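Local coordinates for Lmo1499 protein (Listeria monocytogenes, PDB 4IIW), which probably acts as a lytic endotransglycosylase that cleaves nascent peptidoglycan strands and so ends their elongation, at residues A109-P114 with V127-K132; I122-V127 with L133-V138; P145-S150 with S189-I194. One frame throughout, in Å; residues are numbered along the deposited sequence.

In the fold
The three contacts belong to one largely helical part of the YceG-like fold, with the short strand 111-112 beside it, and are joined through helices 119-129 and 190-204. Interactions 1 and 2 share V127 and both use helix 119-129; their centres are about 9 Å apart, and L111 CD1 packs on R125 O between them. Helix 190-204 connects them to interaction 3: I193 CG2 lies 3.8 Å from L111 CD2 of interaction 1 and 3.9 Å from I126 CD1 of interaction 2. The centre of interaction 3 is about 13 Å from that of interaction 2 and about 17 Å from that of interaction 1. All three lie away from E232, the residue predicted to be important for catalytic activity.

Interaction 1 of 3, residues A109-P114 with V127-K132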
# COMPACT_ATOMS: atom_id res chain seq x y z
N ALA B 109 -17.04 -33.81 -11.94
CA ALA B 109 -17.86 -34.82 -11.29
C ALA B 109 -17.72 -36.15 -12.01
O ALA B 109 -17.65 -37.19 -11.37
CB ALA B 109 -19.32 -34.39 -11.26
N LYS B 110 -17.64 -36.11 -13.34
CA LYS B 110 -17.52 -37.34 -14.15
C LYS B 110 -16.30 -37.29 -15.08
O LYS B 110 -15.76 -36.23 -15.35
CB LYS B 110 -18.80 -37.54 -14.98
CG LYS B 110 -20.08 -37.63 -14.13
CD LYS B 110 -21.32 -37.62 -15.00
CE LYS B 110 -22.59 -37.71 -14.17
NZ LYS B 110 -23.80 -37.69 -15.04
N LEU B 111 -15.89 -38.47 -15.55
CA LEU B 111 -14.76 -38.59 -16.48
C LEU B 111 -15.27 -38.67 -17.91
O LEU B 111 -15.78 -39.71 -18.32
CB LEU B 111 -13.96 -39.83 -16.14
CG LEU B 111 -12.72 -40.11 -16.97
CD1 LEU B 111 -11.81 -38.88 -17.12
CD2 LEU B 111 -11.97 -41.28 -16.31
N VAL B 112 -15.16 -37.58 -18.67
CA VAL B 112 -15.63 -37.53 -20.04
C VAL B 112 -14.48 -37.73 -21.02
O VAL B 112 -13.47 -37.04 -20.94
CB VAL B 112 -16.32 -36.19 -20.36
CG1 VAL B 112 -16.92 -36.22 -21.76
CG2 VAL B 112 -17.40 -35.88 -19.31
N ILE B 113 -14.62 -38.68 -21.94
CA ILE B 113 -13.58 -38.95 -22.94
C ILE B 113 -14.18 -38.73 -24.34
O ILE B 113 -14.98 -39.53 -24.82
CB ILE B 113 -13.03 -40.39 -22.84
CG1 ILE B 113 -12.45 -40.66 -21.44
CG2 ILE B 113 -11.97 -40.61 -23.89
CD1 ILE B 113 -11.28 -39.76 -21.07
N PRO B 114 -13.80 -37.63 -25.00
CA PRO B 114 -14.35 -37.37 -26.31
C PRO B 114 -13.68 -38.16 -27.45
O PRO B 114 -12.63 -38.78 -27.27
CB PRO B 114 -14.08 -35.87 -26.52
CG PRO B 114 -13.44 -35.35 -25.25
CD PRO B 114 -12.89 -36.57 -24.56
N VAL B 127 -6.22 -37.88 -15.07
CA VAL B 127 -5.53 -37.17 -13.96
C VAL B 127 -6.37 -36.04 -13.40
O VAL B 127 -6.47 -35.88 -12.19
CB VAL B 127 -4.10 -36.68 -14.38
CG1 VAL B 127 -3.75 -35.32 -13.77
CG2 VAL B 127 -3.06 -37.76 -14.04
N ALA B 128 -6.99 -35.26 -14.28
CA ALA B 128 -7.87 -34.18 -13.86
C ALA B 128 -9.03 -34.71 -12.99
O ALA B 128 -9.44 -34.07 -12.04
CB ALA B 128 -8.42 -33.46 -15.07
N TYR B 129 -9.54 -35.88 -13.34
CA TYR B 129 -10.68 -36.49 -12.64
C TYR B 129 -10.29 -37.20 -11.34
O TYR B 129 -11.03 -37.13 -10.37
CB TYR B 129 -11.40 -37.49 -13.58
CG TYR B 129 -12.39 -38.42 -12.91
CD1 TYR B 129 -12.03 -39.72 -12.58
CD2 TYR B 129 -13.69 -38.03 -12.66
CE1 TYR B 129 -12.93 -40.59 -11.99
CE2 TYR B 129 -14.60 -38.89 -12.06
CZ TYR B 129 -14.21 -40.18 -11.73
OH TYR B 129 -15.10 -41.05 -11.15
N GLN B 130 -9.15 -37.89 -11.35
CA GLN B 130 -8.65 -38.60 -10.18
C GLN B 130 -7.25 -38.03 -9.92
O GLN B 130 -6.25 -38.61 -10.33
CB GLN B 130 -8.65 -40.12 -10.43
CG GLN B 130 -8.92 -41.03 -9.18
CD GLN B 130 -7.78 -41.07 -8.15
OE1 GLN B 130 -7.35 -40.03 -7.62
NE2 GLN B 130 -7.33 -42.28 -7.82
N PRO B 131 -7.19 -36.88 -9.23
CA PRO B 131 -5.94 -36.13 -8.97
C PRO B 131 -4.84 -36.88 -8.22
O PRO B 131 -3.67 -36.58 -8.40
CB PRO B 131 -6.40 -34.92 -8.16
CG PRO B 131 -7.64 -35.38 -7.49
CD PRO B 131 -8.31 -36.36 -8.44
N LYS B 132 -5.19 -37.85 -7.38
CA LYS B 132 -4.17 -38.63 -6.68
C LYS B 132 -3.27 -39.39 -7.67
O LYS B 132 -2.16 -39.78 -7.33
CB LYS B 132 -4.79 -39.56 -5.61
CG LYS B 132 -5.30 -38.78 -4.34
CD LYS B 132 -6.03 -39.66 -3.32
CE LYS B 132 -5.12 -40.60 -2.53
NZ LYS B 132 -4.32 -39.91 -1.46
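L111 lies against the ring of Y129, joining a short strand to the last turn of a helix. Here a two-stranded antiparallel sheet, strands 111-112 and 180-181, packs beside the C-terminal end of helix 119-129. The close packing centres on one CH-pi contact, in which L111 CB stands 3.9 Å from the centroid of the Y129 ring and 13° off its normal, squarely over one face. The tyrosine CG is anti to the backbone N (chi1 167°), which swings the ring from the helix toward the strand. The two side chains cross at about a right angle. The leucine branches extend past the base of the ring: CD1 reaches Y129 CB at 3.8 Å, while CD2 approaches Y129 CD1 at 4.0 Å. A branched aliphatic residue suits this buried place, since its other neighbours include F183, I193 and M197.

Toward solvent the contact thins. A109 and K110 are exposed, their CB atoms point away from the helix, and they meet the ring through backbone atoms. The long aliphatic chain of K110 can carry its amine outward, whereas tyrosine suits the boundary because its apolar ring can pack while its OH makes a hydrogen bond beyond the two segments. Q130, the first residue to leave helical geometry, turns away and donates from NE2 to V188 O, tying the helix end to the loop before helix 190-204. At the outer margin of the contact, A109 O sits in the plane of the Y129 ring, at its edge, 3.6 Å from CE2.

Interaction 2 of 3, residues I122-V127 with L133-V138; sequences IADRIV and LKKADV
The carboxylate of D124 is met by K135 on the syn side of OD1, where NZ lies 2.8 Å from OD1 and 29° out of the carboxylate plane. The salt bridge is made through OD1, with D124 OD2 farther off at 3.6 Å from NZ. With chi1 at -170° and every later torsion near 180° the lysine is fully stretched, a full-length reach from the start of helix 135-143 to the flank of helix 119-129.

Beneath this bridge the helical hairpin is closed by aliphatic groups. The small A123 lets the helices approach, its CB resting 4.0 Å from V138 CG1. The same valine methyl meets I126 CD1 at 4.1 Å, and I126 turns its other branch, CG2, to L133 CD1 at 4.0 Å. V127 lays CG2 on the backbone that leads into the second helix, 3.5 Å from K135 N. Below the apolar layer, I193 and M197 of helix 190-204 touch I126.

K135 NZ also pairs with D120 OD2, one turn before D124. Two carboxylates around one ammonium should favour its protonated form, and K135 with its two aspartates forms a charged group at the exposed edge of the apolar contact.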
# COMPACT_ATOMS: atom_id res chain seq x y z
N ILE B 122 -6.26 -38.74 -23.07
CA ILE B 122 -7.10 -39.49 -22.16
C ILE B 122 -6.41 -39.47 -20.81
O ILE B 122 -7.06 -39.35 -19.78
CB ILE B 122 -7.34 -40.94 -22.66
CG1 ILE B 122 -8.15 -40.92 -23.96
CG2 ILE B 122 -8.10 -41.78 -21.60
CD1 ILE B 122 -8.29 -42.29 -24.65
N ALA B 123 -5.09 -39.56 -20.82
CA ALA B 123 -4.33 -39.56 -19.57
C ALA B 123 -4.57 -38.26 -18.78
O ALA B 123 -4.62 -38.29 -17.54
CB ALA B 123 -2.86 -39.77 -19.85
N ASP B 124 -4.71 -37.14 -19.49
CA ASP B 124 -4.98 -35.84 -18.87
C ASP B 124 -6.37 -35.83 -18.24
O ASP B 124 -6.53 -35.43 -17.10
CB ASP B 124 -4.94 -34.70 -19.90
CG ASP B 124 -3.56 -34.47 -20.49
OD1 ASP B 124 -2.55 -34.52 -19.77
OD2 ASP B 124 -3.51 -34.17 -21.70
N ARG B 125 -7.37 -36.27 -18.99
CA ARG B 125 -8.72 -36.27 -18.47
C ARG B 125 -8.77 -37.15 -17.23
O ARG B 125 -9.42 -36.79 -16.23
CB ARG B 125 -9.72 -36.71 -19.54
CG ARG B 125 -9.70 -35.82 -20.81
CD ARG B 125 -10.25 -34.41 -20.59
NE ARG B 125 -11.68 -34.32 -20.85
CZ ARG B 125 -12.25 -33.55 -21.79
NH1 ARG B 125 -13.57 -33.55 -21.93
NH2 ARG B 125 -11.52 -32.75 -22.55
N ILE B 126 -8.06 -38.28 -17.26
CA ILE B 126 -8.00 -39.19 -16.11
C ILE B 126 -7.38 -38.51 -14.89
O ILE B 126 -7.94 -38.59 -13.80
CB ILE B 126 -7.21 -40.49 -16.42
CG1 ILE B 126 -8.03 -41.40 -17.34
CG2 ILE B 126 -6.90 -41.22 -15.12
CD1 ILE B 126 -7.30 -42.68 -17.84
N VAL B 127 -6.22 -37.88 -15.07
CA VAL B 127 -5.53 -37.17 -13.96
C VAL B 127 -6.37 -36.04 -13.40
O VAL B 127 -6.47 -35.88 -12.19
CB VAL B 127 -4.10 -36.68 -14.38
CG1 VAL B 127 -3.75 -35.32 -13.77
CG2 VAL B 127 -3.06 -37.76 -14.04
N LEU B 133 -3.76 -39.58 -8.90
CA LEU B 133 -2.98 -40.25 -9.94
C LEU B 133 -2.07 -39.27 -10.70
O LEU B 133 -2.43 -38.12 -10.94
CB LEU B 133 -3.89 -40.98 -10.93
CG LEU B 133 -4.66 -42.22 -10.46
CD1 LEU B 133 -5.57 -42.69 -11.60
CD2 LEU B 133 -3.74 -43.35 -10.03
N LYS B 134 -0.89 -39.76 -11.07
CA LYS B 134 0.11 -38.99 -11.80
C LYS B 134 0.14 -39.38 -13.28
O LYS B 134 0.00 -40.56 -13.63
CB LYS B 134 1.49 -39.19 -11.18
CG LYS B 134 1.79 -38.24 -10.03
CD LYS B 134 0.92 -38.44 -8.79
CE LYS B 134 1.00 -37.20 -7.87
NZ LYS B 134 2.40 -36.70 -7.69
N LYS B 135 0.33 -38.39 -14.16
CA LYS B 135 0.31 -38.64 -15.60
C LYS B 135 1.32 -39.69 -16.06
O LYS B 135 0.98 -40.58 -16.84
CB LYS B 135 0.51 -37.35 -16.40
CG LYS B 135 0.26 -37.55 -17.91
CD LYS B 135 0.27 -36.25 -18.70
CE LYS B 135 -0.05 -36.54 -20.16
NZ LYS B 135 -0.22 -35.33 -21.01
N ALA B 136 2.55 -39.61 -15.58
CA ALA B 136 3.60 -40.55 -15.98
C ALA B 136 3.22 -42.02 -15.70
O ALA B 136 3.54 -42.89 -16.50
CB ALA B 136 4.93 -40.19 -15.29
N ASP B 137 2.55 -42.27 -14.58
CA ASP B 137 2.14 -43.64 -14.18
C ASP B 137 1.00 -44.17 -15.03
O ASP B 137 0.99 -45.36 -15.39
CB ASP B 137 1.68 -43.65 -12.74
CG ASP B 137 2.74 -43.19 -11.78
OD1 ASP B 137 3.91 -43.01 -12.21
OD2 ASP B 137 2.39 -43.00 -10.59
N VAL B 138 0.03 -43.30 -15.32
CA VAL B 138 -1.10 -43.65 -16.14
C VAL B 138 -0.62 -44.01 -17.53
O VAL B 138 -1.14 -44.94 -18.13
CB VAL B 138 -2.11 -42.47 -16.23
CG1 VAL B 138 -3.23 -42.77 -17.23
CG2 VAL B 138 -2.66 -42.16 -14.85

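Interaction 3 of 3, residues P145-S150 with S189-I194; sequences PEFVAS and SAEQII
F147 reaches from helix 145-154 to helix 190-204 and touches E191 and I194, a helix-helix contact within the YceG-like fold carried by a single aromatic side chain. A chi1 of -180° points the ring away from its own helix toward helix 190-204. I194 meets it at the edge: its CG2 methyl lies near the ring plane, 3.5 Å from F147 CE2. On the neighbouring part of the ring E191 offers its aliphatic portion, with CG 3.7 Å from F147 CD1 and CB 3.7 Å from F147 CE1. Phenylalanine suits this buried position by being long enough to bridge the helices without bringing a polar group, and isoleucine supplies a methyl branch close to its own backbone.

In the next shell, the bend of E191 at chi2 (76°) takes the carboxylate aside, its plane 75° from that of the ring. Its OE2 is held by T141 OG1 of helix 135-143, and T141 also packs on both F147 and I194. Farther out, S189 occupies the N-cap of helix 190-204 and its OG accepts from Q192 N at 3.1 Å, capping the first turn of the helix, on which E191 lies. At the start of the other helix, D144 OD2 accepts from F147 N. One turn along, the hydroxyl of S150 folds back on its own helix, OG donating to F147 O at 2.6 Å.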
# COMPACT_ATOMS: atom_id res chain seq x y z
N PRO B 145 3.41 -54.03 -20.52
CA PRO B 145 3.23 -55.35 -21.14
C PRO B 145 2.24 -56.26 -20.40
O PRO B 145 1.38 -56.87 -21.04
CB PRO B 145 4.65 -55.94 -21.13
CG PRO B 145 5.54 -54.78 -21.19
CD PRO B 145 4.83 -53.65 -20.47
N GLU B 146 2.36 -56.35 -19.07
CA GLU B 146 1.44 -57.18 -18.28
C GLU B 146 0.01 -56.62 -18.29
O GLU B 146 -0.96 -57.38 -18.33
CB GLU B 146 1.89 -57.37 -16.83
CG GLU B 146 3.11 -58.28 -16.61
CD GLU B 146 4.43 -57.60 -16.89
OE1 GLU B 146 4.56 -56.37 -16.64
OE2 GLU B 146 5.37 -58.31 -17.34
N PHE B 147 -0.15 -55.31 -18.24
CA PHE B 147 -1.49 -54.77 -18.29
C PHE B 147 -2.11 -55.07 -19.65
O PHE B 147 -3.27 -55.47 -19.73
CB PHE B 147 -1.57 -53.28 -17.99
CG PHE B 147 -2.97 -52.75 -18.05
CD1 PHE B 147 -3.88 -53.08 -17.06
CD2 PHE B 147 -3.41 -51.99 -19.11
CE1 PHE B 147 -5.22 -52.64 -17.12
CE2 PHE B 147 -4.74 -51.54 -19.18
CZ PHE B 147 -5.64 -51.87 -18.17
N VAL B 148 -1.33 -54.88 -20.72
CA VAL B 148 -1.83 -55.11 -22.08
C VAL B 148 -2.16 -56.59 -22.27
O VAL B 148 -3.20 -56.93 -22.86
CB VAL B 148 -0.82 -54.62 -23.14
CG1 VAL B 148 -1.29 -54.96 -24.54
CG2 VAL B 148 -0.60 -53.10 -23.00
N ALA B 149 -1.32 -57.48 -21.76
CA ALA B 149 -1.62 -58.91 -21.89
C ALA B 149 -2.95 -59.26 -21.18
O ALA B 149 -3.70 -60.09 -21.67
CB ALA B 149 -0.49 -59.76 -21.34
N SER B 150 -3.24 -58.60 -20.05
CA SER B 150 -4.47 -58.87 -19.29
C SER B 150 -5.70 -58.44 -20.06
O SER B 150 -6.75 -59.05 -19.92
CB SER B 150 -4.46 -58.23 -17.88
OG SER B 150 -4.58 -56.82 -17.91
N SER B 189 -7.81 -46.98 -9.32
CA SER B 189 -6.53 -47.14 -10.00
C SER B 189 -6.67 -46.90 -11.47
O SER B 189 -7.75 -47.05 -12.03
CB SER B 189 -5.97 -48.54 -9.83
OG SER B 189 -6.68 -49.49 -10.63
N ALA B 190 -5.56 -46.55 -12.09
CA ALA B 190 -5.52 -46.32 -13.51
C ALA B 190 -5.97 -47.59 -14.26
O ALA B 190 -6.67 -47.49 -15.29
CB ALA B 190 -4.10 -45.89 -13.94
N GLU B 191 -5.59 -48.76 -13.74
CA GLU B 191 -5.96 -50.03 -14.36
C GLU B 191 -7.48 -50.21 -14.39
O GLU B 191 -8.03 -50.63 -15.42
CB GLU B 191 -5.30 -51.22 -13.68
CG GLU B 191 -3.78 -51.32 -13.84
CD GLU B 191 -3.00 -50.34 -12.95
OE1 GLU B 191 -3.60 -49.75 -12.02
OE2 GLU B 191 -1.77 -50.19 -13.16
N GLN B 192 -8.16 -49.90 -13.28
CA GLN B 192 -9.62 -50.05 -13.24
C GLN B 192 -10.27 -49.17 -14.28
O GLN B 192 -11.16 -49.60 -14.99
CB GLN B 192 -10.20 -49.70 -11.86
CG GLN B 192 -11.73 -49.74 -11.85
CD GLN B 192 -12.42 -49.54 -10.48
OE1 GLN B 192 -13.65 -49.45 -10.44
NE2 GLN B 192 -11.64 -49.46 -9.37
N ILE B 193 -9.80 -47.92 -14.35
CA ILE B 193 -10.36 -46.94 -15.26
C ILE B 193 -10.16 -47.34 -16.72
O ILE B 193 -11.12 -47.37 -17.52
CB ILE B 193 -9.72 -45.59 -15.04
CG1 ILE B 193 -10.06 -45.09 -13.62
CG2 ILE B 193 -10.19 -44.59 -16.10
CD1 ILE B 193 -9.37 -43.78 -13.22
N ILE B 194 -8.92 -47.65 -17.06
CA ILE B 194 -8.60 -48.05 -18.43
C ILE B 194 -9.44 -49.28 -18.79
O ILE B 194 -10.00 -49.36 -19.88
CB ILE B 194 -7.09 -48.30 -18.59
CG1 ILE B 194 -6.33 -46.99 -18.33
CG2 ILE B 194 -6.76 -48.80 -19.98
CD1 ILE B 194 -4.87 -47.19 -18.00